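Local coordinates for DUF3299 domain-containing protein (Pseudomonas aeruginosa, PDB 4HSP) that is of unknown function but belongs to the DUF3299 family and has a curled beta-sheet, probably an OB-like fold, at residues 38-50 with 88-100. Sequence-based numbering, arbitrary orientation.
Sequences AASQQSPNAPVVK and HVPPPPSNQIVYV
With chi1 of 178° and an extended chain beyond CG, Gln41 carries its amide past Pro91 to the backbone of Pro92. Ser94 and Asn95 both turn their side chains between backbone N and carbonyl carbon, which brings Ser94 OG to Ala46 N and the Asn95 amide to Pro47 O. Gln41 NE2 donates to Pro92 O at 3.0 Å, nearly straight at 169°, with the acceptor close to the amide plane. On the way, Gln41 CB rests 3.8 Å from Pro91 CB, and the other end of the amide, OE1, accepts from Ala132 N, so both ends of the group are tied down. Ser94 joins the segments twice: its N donates to Ser43 O at 2.9 Å, and its OG accepts from Ala46 N, also at 2.9 Å. A water bridges that same OG to Ala46 O. Asn95 ND2 donates to Pro47 O at 2.7 Å, the acceptor lying 20° out of the plane of the Asn95 amide, with Ala46 CB packed 3.5 Å from Asn95 CG. The segments run parallel from Ser40 beside Pro90 to Pro44 beside Ser94. Tyr147 of a second subunit packs on Ser40, Pro90 and Pro91. Pro90 to Pro93 lack backbone N-H groups, and their carbonyls take donors from elsewhere: Pro92 O from Gln41, Pro93 O from Gln96 N, and Pro91 O, weakly, from a water. Two side-chain amides, one hydroxyl and one backbone N-H thus join the loop after helix 26-34 to the polyproline approach to strand 98-102.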
loop_
_atom_site.group_PDB
_atom_site.type_symbol
_atom_site.label_atom_id
_atom_site.label_comp_id
_atom_site.label_asym_id
_atom_site.label_seq_id
_atom_site.Cartn_x
_atom_site.Cartn_y
_atom_site.Cartn_z
ATOM N N ALA A 38 0.402 9.754 25.006
ATOM C CA ALA A 38 -0.197 11.048 25.322
ATOM C C ALA A 38 0.634 12.177 24.688
ATOM O O ALA A 38 0.103 13.018 23.953
ATOM C CB ALA A 38 -0.267 11.216 26.837
ATOM N N ALA A 39 1.961 12.094 24.900
ATOM C CA ALA A 39 2.996 13.025 24.470
ATOM C C ALA A 39 3.232 13.053 22.962
ATOM O O ALA A 39 3.878 13.984 22.502
ATOM C CB ALA A 39 4.301 12.705 25.180
ATOM N N SER A 40 2.713 12.079 22.191
ATOM C CA SER A 40 2.886 12.012 20.728
ATOM C C SER A 40 2.575 13.355 20.047
ATOM O O SER A 40 3.388 13.829 19.245
ATOM C CB SER A 40 1.989 10.934 20.128
ATOM O OG SER A 40 2.093 9.714 20.834
ATOM N N GLN A 41 1.405 13.964 20.371
ATOM C CA GLN A 41 0.963 15.229 19.770
ATOM C C GLN A 41 1.393 16.365 20.681
ATOM O O GLN A 41 0.851 16.522 21.774
ATOM C CB GLN A 41 -0.558 15.219 19.506
ATOM C CG GLN A 41 -1.105 16.521 18.930
ATOM C CD GLN A 41 -2.583 16.425 18.731
ATOM O OE1 GLN A 41 -3.332 15.995 19.612
ATOM N NE2 GLN A 41 -3.036 16.809 17.566
ATOM N N GLN A 42 2.394 17.137 20.238
ATOM C CA GLN A 42 2.975 18.178 21.071
ATOM C C GLN A 42 2.150 19.450 21.171
ATOM O O GLN A 42 2.304 20.158 22.164
ATOM C CB GLN A 42 4.414 18.467 20.674
ATOM C CG GLN A 42 5.384 17.484 21.367
ATOM C CD GLN A 42 5.267 17.397 22.898
ATOM O OE1 GLN A 42 5.647 18.310 23.649
ATOM N NE2 GLN A 42 4.770 16.275 23.393
ATOM N N SER A 43 1.222 19.707 20.225
ATOM C CA SER A 43 0.323 20.860 20.325
ATOM C C SER A 43 -1.124 20.338 20.185
ATOM O O SER A 43 -1.721 20.423 19.103
ATOM C CB SER A 43 0.671 21.943 19.301
ATOM O OG SER A 43 2.079 22.095 19.165
ATOM N N PRO A 44 -1.696 19.774 21.277
ATOM C CA PRO A 44 -3.041 19.196 21.184
ATOM C C PRO A 44 -4.162 20.212 21.398
ATOM O O PRO A 44 -5.344 19.853 21.312
ATOM C CB PRO A 44 -3.030 18.149 22.290
ATOM C CG PRO A 44 -2.133 18.717 23.326
ATOM C CD PRO A 44 -1.123 19.569 22.625
ATOM N N ASN A 45 -3.807 21.471 21.693
ATOM C CA ASN A 45 -4.823 22.471 21.907
ATOM C C ASN A 45 -4.363 23.807 21.292
ATOM O O ASN A 45 -4.447 24.881 21.904
ATOM C CB ASN A 45 -5.223 22.559 23.396
ATOM C CG ASN A 45 -4.108 22.632 24.407
ATOM O OD1 ASN A 45 -3.201 23.473 24.334
ATOM N ND2 ASN A 45 -4.245 21.827 25.451
ATOM N N ALA A 46 -3.891 23.697 20.034
ATOM C CA ALA A 46 -3.367 24.778 19.218
ATOM C C ALA A 46 -4.468 25.802 18.896
ATOM O O ALA A 46 -5.630 25.393 18.744
ATOM C CB ALA A 46 -2.783 24.195 17.952
ATOM N N PRO A 47 -4.156 27.134 18.845
ATOM C CA PRO A 47 -5.207 28.139 18.523
ATOM C C PRO A 47 -5.917 27.875 17.175
ATOM O O PRO A 47 -5.298 27.409 16.217
ATOM C CB PRO A 47 -4.435 29.457 18.487
ATOM C CG PRO A 47 -3.214 29.208 19.301
ATOM C CD PRO A 47 -2.844 27.785 19.042
ATOM N N VAL A 48 -7.232 28.140 17.122
ATOM C CA VAL A 48 -8.084 27.907 15.942
ATOM C C VAL A 48 -8.656 29.229 15.368
ATOM O O VAL A 48 -8.758 30.226 16.097
ATOM C CB VAL A 48 -9.231 26.895 16.253
ATOM C CG1 VAL A 48 -8.679 25.513 16.581
ATOM C CG2 VAL A 48 -10.166 27.402 17.361
ATOM N N VAL A 49 -9.007 29.221 14.055
ATOM C CA VAL A 49 -9.609 30.354 13.330
ATOM C C VAL A 49 -11.114 30.232 13.495
ATOM O O VAL A 49 -11.753 29.448 12.785
ATOM C CB VAL A 49 -9.179 30.420 11.839
ATOM C CG1 VAL A 49 -9.779 31.631 11.132
ATOM C CG2 VAL A 49 -7.659 30.417 11.705
ATOM N N LYS A 50 -11.671 30.995 14.454
ATOM C CA LYS A 50 -13.091 30.978 14.797
ATOM C C LYS A 50 -14.012 31.469 13.657
ATOM O O LYS A 50 -15.189 31.110 13.655
ATOM C CB LYS A 50 -13.339 31.829 16.054
ATOM C CG LYS A 50 -12.739 31.252 17.345
ATOM C CD LYS A 50 -13.010 32.220 18.501
ATOM C CE LYS A 50 -12.379 31.827 19.816
ATOM N NZ LYS A 50 -12.715 32.810 20.884
ATOM N N HIS A 88 3.327 6.901 11.080
ATOM C CA HIS A 88 4.752 6.812 10.775
ATOM C C HIS A 88 5.557 7.966 11.370
ATOM O O HIS A 88 6.742 7.804 11.642
ATOM C CB HIS A 88 4.966 6.722 9.257
ATOM C CG HIS A 88 4.407 5.460 8.658
ATOM N ND1 HIS A 88 3.615 5.488 7.518
ATOM C CD2 HIS A 88 4.539 4.175 9.067
ATOM C CE1 HIS A 88 3.299 4.231 7.273
ATOM N NE2 HIS A 88 3.823 3.407 8.188
ATOM N N VAL A 89 4.909 9.102 11.601
ATOM C CA VAL A 89 5.488 10.296 12.214
ATOM C C VAL A 89 4.517 10.784 13.288
ATOM O O VAL A 89 3.335 10.438 13.200
ATOM C CB VAL A 89 5.771 11.424 11.164
ATOM C CG1 VAL A 89 6.963 11.085 10.256
ATOM C CG2 VAL A 89 4.523 11.761 10.350
ATOM N N PRO A 90 4.937 11.652 14.240
ATOM C CA PRO A 90 3.980 12.173 15.243
ATOM C C PRO A 90 2.769 12.909 14.658
ATOM O O PRO A 90 2.861 13.479 13.573
ATOM C CB PRO A 90 4.826 13.158 16.062
ATOM C CG PRO A 90 6.207 12.664 15.928
ATOM C CD PRO A 90 6.310 12.115 14.529
ATOM N N PRO A 91 1.625 12.942 15.379
ATOM C CA PRO A 91 0.460 13.696 14.874
ATOM C C PRO A 91 0.758 15.183 14.622
ATOM O O PRO A 91 1.554 15.779 15.373
ATOM C CB PRO A 91 -0.557 13.582 16.022
ATOM C CG PRO A 91 -0.137 12.445 16.810
ATOM C CD PRO A 91 1.335 12.320 16.686
ATOM N N PRO A 92 0.086 15.828 13.627
ATOM C CA PRO A 92 0.261 17.289 13.439
ATOM C C PRO A 92 -0.350 18.086 14.605
ATOM O O PRO A 92 -1.097 17.488 15.392
ATOM C CB PRO A 92 -0.527 17.580 12.141
ATOM C CG PRO A 92 -0.865 16.280 11.555
ATOM C CD PRO A 92 -0.905 15.285 12.675
ATOM N N PRO A 93 -0.122 19.424 14.733
ATOM C CA PRO A 93 -0.855 20.202 15.764
ATOM C C PRO A 93 -2.370 20.107 15.530
ATOM O O PRO A 93 -2.789 19.843 14.398
ATOM C CB PRO A 93 -0.349 21.630 15.563
ATOM C CG PRO A 93 0.903 21.484 14.805
ATOM C CD PRO A 93 0.712 20.319 13.908
ATOM N N SER A 94 -3.188 20.290 16.588
ATOM C CA SER A 94 -4.652 20.108 16.514
ATOM C C SER A 94 -5.370 21.081 15.555
ATOM O O SER A 94 -6.552 20.877 15.248
ATOM C CB SER A 94 -5.275 20.193 17.901
ATOM O OG SER A 94 -4.949 21.413 18.533
ATOM N N ASN A 95 -4.674 22.114 15.075
ATOM C CA ASN A 95 -5.249 23.085 14.139
ATOM C C ASN A 95 -4.788 22.753 12.711
ATOM O O ASN A 95 -4.992 23.540 11.788
ATOM C CB ASN A 95 -4.935 24.529 14.542
ATOM C CG ASN A 95 -3.479 24.899 14.637
ATOM O OD1 ASN A 95 -2.581 24.074 14.450
ATOM N ND2 ASN A 95 -3.210 26.159 14.976
ATOM N N GLN A 96 -4.200 21.551 12.547
ATOM C CA GLN A 96 -3.749 20.975 11.277
ATOM C C GLN A 96 -4.362 19.558 11.162
ATOM O O GLN A 96 -3.809 18.667 10.533
ATOM C CB GLN A 96 -2.194 20.988 11.151
ATOM C CG GLN A 96 -1.544 22.396 11.086
ATOM C CD GLN A 96 -1.792 23.147 9.793
ATOM O OE1 GLN A 96 -0.973 23.114 8.866
ATOM N NE2 GLN A 96 -2.906 23.884 9.715
ATOM N N ILE A 97 -5.535 19.378 11.795
ATOM C CA ILE A 97 -6.335 18.146 11.792
ATOM C C ILE A 97 -7.817 18.522 11.764
ATOM O O ILE A 97 -8.240 19.411 12.496
ATOM C CB ILE A 97 -6.056 17.180 12.998
ATOM C CG1 ILE A 97 -4.544 17.011 13.312
ATOM C CG2 ILE A 97 -6.768 15.817 12.786
ATOM C CD1 ILE A 97 -4.188 15.982 14.424
ATOM N N VAL A 98 -8.595 17.822 10.934
ATOM C CA VAL A 98 -10.048 17.900 10.862
ATOM C C VAL A 98 -10.620 16.496 11.168
ATOM O O VAL A 98 -10.243 15.527 10.511
ATOM C CB VAL A 98 -10.558 18.430 9.487
ATOM C CG1 VAL A 98 -12.068 18.630 9.501
ATOM C CG2 VAL A 98 -9.837 19.718 9.081
ATOM N N TYR A 99 -11.516 16.394 12.157
ATOM C CA TYR A 99 -12.253 15.163 12.446
ATOM C C TYR A 99 -13.448 15.152 11.478
ATOM O O TYR A 99 -14.307 16.036 11.541
ATOM C CB TYR A 99 -12.698 15.129 13.918
ATOM C CG TYR A 99 -13.298 13.824 14.395
ATOM C CD1 TYR A 99 -14.629 13.504 14.130
ATOM C CD2 TYR A 99 -12.573 12.962 15.222
ATOM C CE1 TYR A 99 -15.199 12.317 14.598
ATOM C CE2 TYR A 99 -13.139 11.784 15.718
ATOM C CZ TYR A 99 -14.451 11.460 15.397
ATOM O OH TYR A 99 -15.000 10.295 15.890
ATOM N N VAL A 100 -13.454 14.203 10.532
ATOM C CA VAL A 100 -14.482 14.098 9.491
ATOM C C VAL A 100 -15.389 12.883 9.750
ATOM O O VAL A 100 -14.895 11.829 10.129
ATOM C CB VAL A 100 -13.842 14.021 8.074
ATOM C CG1 VAL A 100 -14.885 14.124 6.968
ATOM C CG2 VAL A 100 -12.763 15.065 7.891
HETATM O O HOH W 1 3.778 16.092 17.881
HETATM O O HOH W 2 -7.052 23.078 18.082
#